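Local coordinates for Ice-binding protein (Flavobacteriaceae bacterium, PDB 5UYT) that probably binds ice crystals and restrains their growth, as an antifreeze protein with two right-handed beta-solenoid domains in tandem, at residues A[281-286]-A[366-371]; A[362-367]-A[380-385]; A[399-404]-A[417-422]. All blocks are in the same frame, centred on the assembly; numbering follows the deposited sequence.

In the fold
All three contacts lie in the second of the two ice-binding-like solenoid domains. Contact 1 opens first along the chain, its helix segment 80 residues before its strand, and contact 3 opens only after contacts 1 and 2 have closed. Contacts 1 and 2, centres about 8 Å apart, share K366 and V367: contact 1 sets helix 270-288 against strand 363-367, and contact 2 pairs that strand with its parallel neighbour 382-385. The next strand across the same wall, 397-404, carries contact 3, whose centre is about 9 Å from that of contact 2 and about 15 Å from that of contact 1. Together they tie successive coils to the flanking helix and the loop after strand 415-417.

Contact 1. Residues A[281-286]-A[366-371]; sequences NAYTYL and KVDGAV
The phenol ring of Y283 lies against the bent aliphatic stem of K366. CG of K366 sits 4.1 Å from the centroid of the Y283 ring and 30° off its normal, an off-centre CH-pi contact, while CD comes in obliquely, 3.4 Å from Y283 CE1. The lysine chain is extended at its first torsion and then folds at chi2 and chi3; this lays its methylenes against the ring and carries NZ to the backbone O of I340, which accepts a hydrogen bond from it. A long flexible residue suits the place, since its stem serves as apolar packing while its buried charge is satisfied by a carbonyl.

Y283 leaves the helix with CG pointing away from the backbone N, on the carbonyl side (chi1 -176°), which sends the ring out to the end of the strand. There V367 O meets the ring edge near its plane, 3.9 Å from CE1, and the hydroxyl OH stands 3.3 Å from D368 CB, the ring plane turned 64° from that of the carboxylate. D368 centres an inverse gamma turn, in which G369 N makes a weak bond back to V367 O. One helical turn on, L286 points at the strand, its CB 3.9 Å from K366 CG. Exchanging Y283 for an alanine would probably open a gap beside the K366 methylenes, leaving that stem freer to turn and D368 without its hydroxyl neighbour.

Helix 270-288 thus lies over the flank of the solenoid: Y283 and L286 also touch I384 of strand 382-385, and L286 reaches V337 of strand 336-340, so one helix face spans three successive strands.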
# COMPACT_ATOMS: atom_id res chain seq x y z
N ASN A 281 -11.12 15.45 -20.01
CA ASN A 281 -9.70 15.25 -20.35
C ASN A 281 -8.97 14.49 -19.23
O ASN A 281 -8.20 13.55 -19.52
CB ASN A 281 -8.97 16.56 -20.63
CG ASN A 281 -9.47 17.28 -21.88
OD1 ASN A 281 -9.94 16.68 -22.84
ND2 ASN A 281 -9.32 18.61 -21.87
N ALA A 282 -9.22 14.88 -17.98
CA ALA A 282 -8.59 14.24 -16.83
C ALA A 282 -9.02 12.76 -16.71
O ALA A 282 -8.19 11.88 -16.44
CB ALA A 282 -8.91 15.00 -15.54
N TYR A 283 -10.32 12.49 -16.90
CA TYR A 283 -10.79 11.11 -16.81
C TYR A 283 -10.09 10.22 -17.85
O TYR A 283 -9.58 9.15 -17.51
CB TYR A 283 -12.32 11.04 -16.96
CG TYR A 283 -12.87 9.64 -16.78
CD1 TYR A 283 -13.26 9.18 -15.51
CD2 TYR A 283 -13.02 8.80 -17.86
CE1 TYR A 283 -13.77 7.88 -15.35
CE2 TYR A 283 -13.51 7.51 -17.73
CZ TYR A 283 -13.88 7.05 -16.47
OH TYR A 283 -14.39 5.77 -16.39
N THR A 284 -10.08 10.66 -19.10
CA THR A 284 -9.40 9.94 -20.17
C THR A 284 -7.91 9.72 -19.87
O THR A 284 -7.39 8.65 -20.12
CB THR A 284 -9.54 10.68 -21.51
OG1 THR A 284 -10.94 10.87 -21.75
CG2 THR A 284 -8.90 9.89 -22.66
N TYR A 285 -7.25 10.74 -19.33
CA TYR A 285 -5.84 10.61 -18.96
C TYR A 285 -5.66 9.50 -17.91
O TYR A 285 -4.77 8.65 -18.05
CB TYR A 285 -5.26 11.94 -18.45
CG TYR A 285 -3.84 11.79 -17.92
CD1 TYR A 285 -2.74 11.84 -18.77
CD2 TYR A 285 -3.61 11.56 -16.56
CE1 TYR A 285 -1.44 11.70 -18.29
CE2 TYR A 285 -2.31 11.40 -16.07
CZ TYR A 285 -1.23 11.49 -16.93
OH TYR A 285 0.08 11.34 -16.45
N LEU A 286 -6.49 9.53 -16.86
CA LEU A 286 -6.39 8.55 -15.76
C LEU A 286 -6.70 7.13 -16.25
O LEU A 286 -5.98 6.16 -15.95
CB LEU A 286 -7.34 8.93 -14.62
CG LEU A 286 -6.98 10.15 -13.78
CD1 LEU A 286 -8.07 10.43 -12.75
CD2 LEU A 286 -5.61 9.97 -13.10
N LYS A 366 -10.20 7.08 -10.29
CA LYS A 366 -10.94 7.06 -11.54
C LYS A 366 -12.03 6.01 -11.39
O LYS A 366 -11.69 4.82 -11.33
CB LYS A 366 -9.97 6.67 -12.66
CG LYS A 366 -10.49 6.77 -14.11
CD LYS A 366 -11.34 5.58 -14.54
CE LYS A 366 -10.68 4.21 -14.35
NZ LYS A 366 -11.67 3.11 -14.58
N VAL A 367 -13.31 6.41 -11.33
CA VAL A 367 -14.38 5.43 -11.05
C VAL A 367 -15.32 5.30 -12.26
O VAL A 367 -16.02 6.24 -12.65
CB VAL A 367 -15.19 5.84 -9.79
CG1 VAL A 367 -16.26 4.77 -9.52
CG2 VAL A 367 -14.23 6.03 -8.59
N ASP A 368 -15.31 4.13 -12.90
CA ASP A 368 -16.16 3.93 -14.07
C ASP A 368 -17.51 3.40 -13.61
O ASP A 368 -17.85 2.22 -13.79
CB ASP A 368 -15.51 2.98 -15.08
CG ASP A 368 -16.30 2.86 -16.35
OD1 ASP A 368 -17.11 3.76 -16.67
OD2 ASP A 368 -16.12 1.85 -17.08
N GLY A 369 -18.27 4.30 -12.99
CA GLY A 369 -19.59 3.98 -12.47
C GLY A 369 -20.03 4.96 -11.40
O GLY A 369 -19.44 6.04 -11.23
N ALA A 370 -21.09 4.59 -10.69
CA ALA A 370 -21.62 5.43 -9.58
C ALA A 370 -20.64 5.53 -8.42
O ALA A 370 -19.74 4.67 -8.25
CB ALA A 370 -22.96 4.84 -9.10
N VAL A 371 -20.79 6.59 -7.63
CA VAL A 371 -19.93 6.81 -6.44
C VAL A 371 -20.88 7.07 -5.27
O VAL A 371 -21.72 7.95 -5.36
CB VAL A 371 -19.01 8.03 -6.63
CG1 VAL A 371 -18.24 8.37 -5.34
CG2 VAL A 371 -18.03 7.77 -7.80

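Contact 2. Residues A[362-367]-A[380-385]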
# COMPACT_ATOMS: atom_id res chain seq x y z
N ASN A 362 -2.42 14.81 -4.33
CA ASN A 362 -1.74 13.85 -5.23
C ASN A 362 -2.41 12.48 -5.26
O ASN A 362 -1.79 11.50 -5.68
CB ASN A 362 -0.25 13.68 -4.82
CG ASN A 362 0.54 14.98 -4.94
OD1 ASN A 362 0.16 15.87 -5.69
ND2 ASN A 362 1.63 15.09 -4.18
N VAL A 363 -3.67 12.41 -4.81
CA VAL A 363 -4.45 11.17 -4.80
C VAL A 363 -5.63 11.30 -5.76
O VAL A 363 -6.41 12.30 -5.67
CB VAL A 363 -4.98 10.91 -3.39
CG1 VAL A 363 -5.84 9.66 -3.38
CG2 VAL A 363 -3.79 10.79 -2.42
N PHE A 364 -5.73 10.36 -6.71
CA PHE A 364 -6.79 10.39 -7.72
C PHE A 364 -7.51 9.07 -7.82
O PHE A 364 -6.87 8.00 -7.79
CB PHE A 364 -6.19 10.71 -9.09
CG PHE A 364 -5.43 12.00 -9.09
CD1 PHE A 364 -6.11 13.21 -9.31
CD2 PHE A 364 -4.07 12.03 -8.74
CE1 PHE A 364 -5.42 14.43 -9.24
CE2 PHE A 364 -3.39 13.25 -8.68
CZ PHE A 364 -4.06 14.43 -8.91
N TRP A 365 -8.82 9.14 -7.98
CA TRP A 365 -9.63 7.93 -8.08
C TRP A 365 -10.39 8.05 -9.39
O TRP A 365 -11.14 9.03 -9.58
CB TRP A 365 -10.67 7.89 -6.95
CG TRP A 365 -10.10 7.95 -5.55
CD1 TRP A 365 -9.63 9.06 -4.89
CD2 TRP A 365 -9.98 6.86 -4.64
NE1 TRP A 365 -9.21 8.71 -3.62
CE2 TRP A 365 -9.42 7.37 -3.44
CE3 TRP A 365 -10.27 5.48 -4.73
CZ2 TRP A 365 -9.15 6.55 -2.33
CZ3 TRP A 365 -10.02 4.67 -3.61
CH2 TRP A 365 -9.48 5.21 -2.42
N LYS A 366 -10.20 7.08 -10.29
CA LYS A 366 -10.94 7.06 -11.54
C LYS A 366 -12.03 6.01 -11.39
O LYS A 366 -11.69 4.82 -11.33
CB LYS A 366 -9.97 6.67 -12.66
CG LYS A 366 -10.49 6.77 -14.11
CD LYS A 366 -11.34 5.58 -14.54
CE LYS A 366 -10.68 4.21 -14.35
NZ LYS A 366 -11.67 3.11 -14.58
N VAL A 367 -13.31 6.41 -11.33
CA VAL A 367 -14.38 5.43 -11.05
C VAL A 367 -15.32 5.30 -12.26
O VAL A 367 -16.02 6.24 -12.65
CB VAL A 367 -15.19 5.84 -9.79
CG1 VAL A 367 -16.26 4.77 -9.52
CG2 VAL A 367 -14.23 6.03 -8.59
N LYS A 380 -10.42 11.22 0.84
CA LYS A 380 -9.31 12.10 0.45
C LYS A 380 -8.96 11.85 -1.01
O LYS A 380 -8.96 10.70 -1.46
CB LYS A 380 -8.08 11.91 1.36
CG LYS A 380 -8.42 12.31 2.81
CD LYS A 380 -7.24 12.31 3.76
CE LYS A 380 -7.68 12.59 5.21
NZ LYS A 380 -8.75 11.64 5.69
N GLY A 381 -8.65 12.93 -1.71
CA GLY A 381 -8.21 12.86 -3.11
C GLY A 381 -9.28 13.37 -4.06
O GLY A 381 -10.35 13.80 -3.61
N SER A 382 -8.99 13.31 -5.36
CA SER A 382 -9.94 13.78 -6.37
C SER A 382 -10.60 12.57 -7.03
O SER A 382 -9.92 11.75 -7.66
CB SER A 382 -9.19 14.61 -7.42
OG SER A 382 -8.72 15.81 -6.84
N VAL A 383 -11.92 12.45 -6.86
CA VAL A 383 -12.66 11.32 -7.40
C VAL A 383 -13.27 11.82 -8.70
O VAL A 383 -13.94 12.86 -8.73
CB VAL A 383 -13.84 10.87 -6.51
CG1 VAL A 383 -14.55 9.68 -7.17
CG2 VAL A 383 -13.37 10.52 -5.13
N ILE A 384 -13.03 11.07 -9.77
CA ILE A 384 -13.67 11.39 -11.04
C ILE A 384 -14.44 10.18 -11.48
O ILE A 384 -13.85 9.20 -11.96
CB ILE A 384 -12.66 11.74 -12.12
CG1 ILE A 384 -11.70 12.82 -11.62
CG2 ILE A 384 -13.42 12.19 -13.37
CD1 ILE A 384 -10.80 13.35 -12.71
N GLY A 385 -15.75 10.28 -11.30
CA GLY A 385 -16.68 9.23 -11.66
C GLY A 385 -17.12 9.43 -13.10
O GLY A 385 -16.88 10.49 -13.71
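V363 begins the pairing: its O accepts a hydrogen bond from S382 N at 2.8 Å, and its CG1 methyl lies close to where a CB on G381 would fall. Such a CB would clash with that methyl, and the backbone of G381 already calls for glycine, so the chain turns its corner here without a side chain. F364 sends its ring to the side shared with S382; the small serine leaves room for it, with F364 CD1 3.9 Å from S382 CB.

W365 is gripped through three polar atoms. Its N donates to S382 O at 2.9 Å. Its O receives a nearly straight bond from I384 N at 2.8 Å. The indole NE1 of W365 donates to K380 O at 2.9 Å, with an N-H...O angle of 153° and the donor lying in the carbonyl plane. CG stands beside the backbone N (chi1 -58°), which swings the indole back toward the corner so that NE1 can reach the K380 carbonyl. The ring's CD1 also rests 4.0 Å from V383 CG2, an oblique contact between apolar groups.

K366 turns to the same side as I384, toward helix 270-288, and its alpha carbon runs beside I384 O. V367 returns to the side of W365: its N donates to I384 O at 2.9 Å, from above the carbonyl plane, and its CG2 meets V383 CG1 at 3.9 Å. Valine suits this side, where V383 CG1 also packs against V371 CG2 of the adjoining wall.

The two strands run 13° apart in direction and in strict register, residue on residue. Such in-register parallel pairing of strands from successive coils is characteristic of a beta-solenoid, here the right-handed beta-helix of this ice-binding protein.

Contact 3. Residues A[399-404]-A[417-422]; sequences EGRVLS and QMTPGC
R401 reaches T419 with the end of a long side chain. Beyond CB, CG stands between the backbone N and the carbonyl carbon (chi1 44°), and the chain then bends at chi3 (75°) to bring the guanidinium to the 417-422 loop. NE donates to Y224 O. NH1 bonds S382 OG and, at 3.1 Å, a water in the guanidinium plane. That water also bonds T419 OG1 at 2.6 Å and donates to P420 O at 2.8 Å, linking arginine and loop. NH2 bonds V222 O and makes a weak bond to T419 O at 3.2 Å; M418 CB lies 3.8 Å from R401 NH2. Arginine fits because its flat group, rich in N-H donors, can serve several carbonyls and a hydroxyl at once.

At the corner, G400 N donates to Q417 O at 2.9 Å, and T419 CG2 packs 3.7 Å from G400 N. The backbone angles of G400 themselves demand glycine. E399 lays its CG near the same threonine methyl.

Strand 397-404 thus runs between strands 382-385 and 224-228, while the loop after strand 415-417 lies against its corner at 399-401 and is tied by the C422-C223 disulfide to the chain leading into strand 224-228.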
# COMPACT_ATOMS: atom_id res chain seq x y z
N GLU A 399 -11.45 15.89 1.64
CA GLU A 399 -10.28 16.75 1.39
C GLU A 399 -9.89 16.37 -0.03
O GLU A 399 -9.25 15.34 -0.27
CB GLU A 399 -9.17 16.44 2.38
CG GLU A 399 -7.92 17.28 2.27
CD GLU A 399 -6.82 16.81 3.21
OE1 GLU A 399 -7.10 15.91 4.06
OE2 GLU A 399 -5.67 17.36 3.15
N GLY A 400 -10.32 17.20 -0.97
CA GLY A 400 -10.15 16.86 -2.39
C GLY A 400 -11.41 17.31 -3.12
O GLY A 400 -11.87 18.40 -2.91
N ARG A 401 -11.95 16.45 -4.00
CA ARG A 401 -13.13 16.84 -4.78
C ARG A 401 -13.87 15.61 -5.23
O ARG A 401 -13.31 14.55 -5.34
CB ARG A 401 -12.80 17.75 -5.98
CG ARG A 401 -11.60 17.37 -6.81
CD ARG A 401 -11.21 18.49 -7.81
NE ARG A 401 -10.53 19.68 -7.24
CZ ARG A 401 -9.28 19.69 -6.76
NH1 ARG A 401 -8.50 18.57 -6.73
NH2 ARG A 401 -8.77 20.84 -6.32
N VAL A 402 -15.17 15.78 -5.50
CA VAL A 402 -15.94 14.68 -6.07
C VAL A 402 -16.60 15.19 -7.36
O VAL A 402 -17.34 16.18 -7.33
CB VAL A 402 -17.02 14.24 -5.09
CG1 VAL A 402 -17.87 13.18 -5.76
CG2 VAL A 402 -16.37 13.68 -3.80
N LEU A 403 -16.27 14.54 -8.47
CA LEU A 403 -16.60 15.02 -9.80
C LEU A 403 -17.25 13.85 -10.53
O LEU A 403 -16.91 12.71 -10.25
CB LEU A 403 -15.32 15.44 -10.57
CG LEU A 403 -14.32 16.26 -9.72
CD1 LEU A 403 -13.05 16.44 -10.50
CD2 LEU A 403 -14.90 17.65 -9.47
N SER A 404 -18.19 14.11 -11.43
CA SER A 404 -18.67 13.06 -12.32
C SER A 404 -18.82 13.63 -13.69
O SER A 404 -19.36 14.75 -13.85
CB SER A 404 -20.04 12.46 -11.91
OG SER A 404 -20.39 11.45 -12.88
N GLN A 417 -13.63 20.20 1.06
CA GLN A 417 -12.65 21.25 0.89
C GLN A 417 -11.63 20.87 -0.14
O GLN A 417 -10.94 19.86 -0.01
CB GLN A 417 -11.94 21.56 2.24
CG GLN A 417 -12.93 22.10 3.31
CD GLN A 417 -12.31 22.30 4.69
OE1 GLN A 417 -12.92 21.92 5.73
NE2 GLN A 417 -11.17 22.92 4.72
N MET A 418 -11.55 21.66 -1.21
CA MET A 418 -10.59 21.37 -2.28
C MET A 418 -9.16 21.41 -1.78
O MET A 418 -8.81 22.15 -0.84
CB MET A 418 -10.77 22.38 -3.43
CG MET A 418 -10.45 23.81 -3.08
SD MET A 418 -10.62 24.87 -4.55
CE MET A 418 -10.24 26.47 -3.86
N THR A 419 -8.32 20.59 -2.41
CA THR A 419 -6.89 20.55 -2.19
C THR A 419 -6.24 21.61 -3.11
O THR A 419 -6.92 22.14 -4.02
CB THR A 419 -6.35 19.14 -2.51
OG1 THR A 419 -6.94 18.71 -3.75
CG2 THR A 419 -6.81 18.15 -1.38
N PRO A 420 -4.97 21.97 -2.87
CA PRO A 420 -4.41 23.16 -3.57
C PRO A 420 -4.28 23.04 -5.09
O PRO A 420 -4.10 21.95 -5.65
CB PRO A 420 -3.02 23.32 -2.96
CG PRO A 420 -3.11 22.66 -1.63
CD PRO A 420 -4.07 21.51 -1.79
N GLY A 421 -4.34 24.19 -5.74
CA GLY A 421 -4.01 24.30 -7.16
C GLY A 421 -4.80 25.43 -7.80
O GLY A 421 -4.39 25.97 -8.80
N CYS A 422 -5.95 25.77 -7.23
CA CYS A 422 -6.76 26.84 -7.76
C CYS A 422 -6.05 28.17 -7.52
O CYS A 422 -5.50 28.39 -6.45
CB CYS A 422 -8.17 26.82 -7.11
SG CYS A 422 -9.31 28.02 -7.88
O HOH W 1 -5.80 19.77 -5.83